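Local coordinates for CBS domain protein (Bacillus anthracis, PDB 3LQN) that is of unknown function but, as a protein with paired CBS domains, probably senses or binds a regulatory ligand such as a nucleotide, at residues H61-T66 with Q95-L100. Numbering follows the deposited sequence. Where two conformers were deposited one is given.
Sequences HGLIST and QDIPVL. With SO4 (sulfate ion), chain B; FMT (formic acid), chain H.
I97 lays its side chain against G62 and L63 where the two CBS domains of the chain, a tandem CBS pair, come together. Strand 60-65 is the second strand of a hairpin in the first domain; 95-100 leads into strand 99-101, the edge strand of the sheet in the second. The CB of I97 is directed at the hairpin strand, and both branches then find apolar partners. The methyl CG2 lies 4.0 Å from L63 CB. The other branch starts from CG1, which stands between the backbone N and the carbonyl carbon (chi1 54°), and its extended continuation (chi2 159°) brings CD1 over the backbone of G62, 4.0 Å from the CA. A beta-branched residue suits this place because two arms diverging from one CB can reach successive residues of a strand. Glycine suits the facing place because, with no side chain, it allows the CA of Q95 to approach its own CA to 4.4 Å. H61 and G62 both face V53 of the partner strand, forming a classic beta bulge. L63, a long apolar residue, extends the interface to F118 and C120 on strand 118-122 of the second domain, while its backbone is hydrogen-bonded to K94. The H61 ring turns to D55, which accepts a hydrogen bond from NE2. Just before I97 the chain lies at the surface, where D96 centres an inverse gamma turn. There a sulfate, probably from the crystallisation liquor, is gripped by two successive amides: D96 N donates to O2 at 2.9 Å, and Q95 N to O4 at 3.1 Å in the straighter bond, with an N-H...O angle of 159°.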
ATOM      1  N   HIS A  61     -11.435   9.507 -14.002  1.00 33.43           N
ATOM      2  CA  HIS A  61     -12.455  10.053 -13.091  1.00 40.28           C
ATOM      3  C   HIS A  61     -12.083   9.992 -11.622  1.00 38.65           C
ATOM      4  O   HIS A  61     -12.502  10.816 -10.819  1.00 44.46           O
ATOM      5  CB  HIS A  61     -13.777   9.325 -13.297  1.00 41.95           C
ATOM      6  CG  HIS A  61     -14.555   9.843 -14.457  0.98 48.64           C
ATOM      7  ND1 HIS A  61     -15.875  10.220 -14.350  0.90 53.78           N
ATOM      8  CD2 HIS A  61     -14.185  10.094 -15.730  0.83 52.14           C
ATOM      9  CE1 HIS A  61     -16.292  10.656 -15.528  0.72 56.88           C
ATOM     10  NE2 HIS A  61     -15.290  10.594 -16.381  0.89 51.01           N
ATOM     11  N   GLY A  62     -11.295   9.013 -11.243  1.00 25.11           N
ATOM     12  CA  GLY A  62     -10.971   8.875  -9.856  1.00 25.37           C
ATOM     13  C   GLY A  62     -10.209   7.609  -9.651  1.00 26.60           C
ATOM     14  O   GLY A  62      -9.830   6.972 -10.613  1.00 26.36           O
ATOM     15  N   LEU A  63     -10.021   7.242  -8.399  1.00 23.77           N
ATOM     16  CA  LEU A  63      -9.298   6.013  -8.039  1.00 24.34           C
ATOM     17  C   LEU A  63     -10.208   5.199  -7.139  1.00 29.41           C
ATOM     18  O   LEU A  63     -10.965   5.781  -6.353  1.00 25.64           O
ATOM     19  CB  LEU A  63      -8.074   6.313  -7.190  1.00 24.56           C
ATOM     20  CG  LEU A  63      -6.662   6.458  -7.764  1.00 32.94           C
ATOM     21  CD1 LEU A  63      -5.625   6.608  -6.607  1.00 35.56           C
ATOM     22  CD2 LEU A  63      -6.321   5.267  -8.635  1.00 28.25           C
ATOM     23  N   ILE A  64     -10.077   3.876  -7.166  1.00 22.09           N
ATOM     24  CA  ILE A  64     -10.797   3.077  -6.158  1.00 21.38           C
ATOM     25  C   ILE A  64      -9.846   2.092  -5.598  1.00 23.29           C
ATOM     26  O   ILE A  64      -9.098   1.500  -6.385  1.00 22.41           O
ATOM     27  CB  ILE A  64     -12.087   2.457  -6.717  1.00 17.02           C
ATOM     28  CG1 ILE A  64     -12.809   1.658  -5.605  1.00 15.68           C
ATOM     29  CG2 ILE A  64     -11.810   1.554  -7.952  1.00 19.91           C
ATOM     30  CD1 ILE A  64     -14.251   1.188  -6.026  1.00 19.82           C
ATOM     31  N   SER A  65      -9.822   1.928  -4.258  1.00 19.89           N
ATOM     32  CA  SER A  65      -8.891   1.007  -3.598  1.00 20.52           C
ATOM     33  C   SER A  65      -9.635  -0.057  -2.804  1.00 19.55           C
ATOM     34  O   SER A  65     -10.784   0.130  -2.517  1.00 19.25           O
ATOM     35  CB  SER A  65      -7.979   1.797  -2.626  1.00 23.03           C
ATOM     36  OG  SER A  65      -8.735   2.306  -1.531  1.00 22.64           O
ATOM     37  N   THR A  66      -8.962  -1.131  -2.436  0.60 17.91           N
ATOM     38  CA  THR A  66      -9.574  -2.133  -1.603  0.60 18.43           C
ATOM     39  C   THR A  66      -9.933  -1.539  -0.245  0.60 19.38           C
ATOM     40  O   THR A  66     -10.951  -1.905   0.352  0.60 15.11           O
ATOM     41  CB  THR A  66      -8.630  -3.341  -1.436  0.60 26.17           C
ATOM     42  OG1 THR A  66      -8.297  -3.833  -2.742  0.60 24.77           O
ATOM     43  CG2 THR A  66      -9.294  -4.442  -0.619  0.60 24.05           C
ATOM     44  N   GLN A  95     -12.351  11.137  -5.851  1.00 30.76           N
ATOM     45  CA  GLN A  95     -12.280  11.988  -7.043  1.00 40.10           C
ATOM     46  C   GLN A  95     -11.116  12.964  -6.917  1.00 37.49           C
ATOM     47  O   GLN A  95     -10.551  13.365  -7.912  1.00 37.00           O
ATOM     48  CB  GLN A  95     -13.559  12.793  -7.215  1.00 49.73           C
ATOM     49  CG  GLN A  95     -14.837  11.977  -7.300  1.00 54.01           C
ATOM     50  CD  GLN A  95     -15.689  12.397  -8.475  1.00 51.02           C
ATOM     51  OE1 GLN A  95     -15.197  13.014  -9.410  1.00 55.09           O
ATOM     52  NE2 GLN A  95     -16.963  12.039  -8.448  1.00 55.87           N
ATOM     53  N   ASP A  96     -10.775  13.340  -5.691  1.00 28.38           N
ATOM     54  CA  ASP A  96      -9.728  14.374  -5.447  1.00 36.02           C
ATOM     55  C   ASP A  96      -8.409  13.647  -5.273  1.00 34.60           C
ATOM     56  O   ASP A  96      -7.997  13.349  -4.165  1.00 40.05           O
ATOM     57  CB  ASP A  96     -10.065  15.210  -4.202  1.00 38.21           C
ATOM     58  CG  ASP A  96      -9.046  16.340  -3.933  1.00 47.50           C
ATOM     59  OD1 ASP A  96      -8.360  16.763  -4.888  1.00 44.43           O
ATOM     60  OD2 ASP A  96      -8.954  16.812  -2.770  1.00 49.76           O
ATOM     61  N   ILE A  97      -7.815  13.265  -6.398  1.00 28.99           N
ATOM     62  CA  ILE A  97      -6.667  12.382  -6.374  1.00 29.89           C
ATOM     63  C   ILE A  97      -5.473  13.035  -7.032  1.00 36.31           C
ATOM     64  O   ILE A  97      -5.644  13.941  -7.860  1.00 32.46           O
ATOM     65  CB  ILE A  97      -6.939  11.086  -7.142  1.00 36.33           C
ATOM     66  CG1 ILE A  97      -7.422  11.409  -8.557  1.00 29.31           C
ATOM     67  CG2 ILE A  97      -7.928  10.204  -6.339  1.00 46.65           C
ATOM     68  CD1 ILE A  97      -7.262  10.279  -9.605  1.00 34.04           C
ATOM     69  N   PRO A  98      -4.272  12.530  -6.696  1.00 45.41           N
ATOM     70  CA  PRO A  98      -2.991  12.971  -7.245  1.00 45.78           C
ATOM     71  C   PRO A  98      -2.873  12.615  -8.741  1.00 32.10           C
ATOM     72  O   PRO A  98      -2.967  11.442  -9.103  1.00 42.14           O
ATOM     73  CB  PRO A  98      -1.982  12.168  -6.404  1.00 38.58           C
ATOM     74  CG  PRO A  98      -2.718  10.864  -6.115  1.00 47.78           C
ATOM     75  CD  PRO A  98      -4.106  11.379  -5.774  1.00 42.07           C
ATOM     76  N   VAL A  99      -2.659  13.614  -9.598  0.60 32.38           N
ATOM     77  CA  VAL A  99      -2.446  13.367 -11.023  0.60 29.62           C
ATOM     78  C   VAL A  99      -1.279  14.187 -11.597  0.60 29.32           C
ATOM     79  O   VAL A  99      -1.150  15.392 -11.347  0.60 30.08           O
ATOM     80  CB  VAL A  99      -3.733  13.625 -11.863  0.60 31.26           C
ATOM     81  CG1 VAL A  99      -3.456  13.424 -13.350  0.60 28.07           C
ATOM     82  CG2 VAL A  99      -4.867  12.686 -11.422  0.60 27.19           C
ATOM     83  N   LEU A 100      -0.426  13.523 -12.362  1.00 27.87           N
ATOM     84  CA  LEU A 100       0.714  14.200 -12.977  1.00 30.09           C
ATOM     85  C   LEU A 100       0.593  14.046 -14.489  1.00 32.32           C
ATOM     86  O   LEU A 100      -0.016  13.121 -14.959  1.00 33.66           O
ATOM     87  CB  LEU A 100       2.031  13.616 -12.498  1.00 26.47           C
ATOM     88  CG  LEU A 100       2.282  13.951 -11.022  1.00 35.75           C
ATOM     89  CD1 LEU A 100       3.546  13.332 -10.591  1.00 39.89           C
ATOM     90  CD2 LEU A 100       2.349  15.455 -10.786  1.00 35.23           C
TER
HETATM   91  S   SO4 B 161     -13.536  12.575  -2.764  1.00 85.41           S
HETATM   92  O1  SO4 B 161     -14.266  13.290  -1.718  1.00 96.29           O
HETATM   93  O2  SO4 B 161     -12.490  13.418  -3.318  1.00 60.75           O
HETATM   94  O3  SO4 B 161     -12.920  11.384  -2.171  1.00 95.12           O
HETATM   95  O4  SO4 B 161     -14.469  12.167  -3.824  1.00 93.19           O
HETATM   96  C   FMT H 167      -4.922  -6.123  -3.184  1.00 55.44           C
HETATM   97  O1  FMT H 167      -4.498  -6.597  -4.233  1.00 57.06           O
HETATM   98  O2  FMT H 167      -6.054  -6.339  -2.770  1.00 53.20           O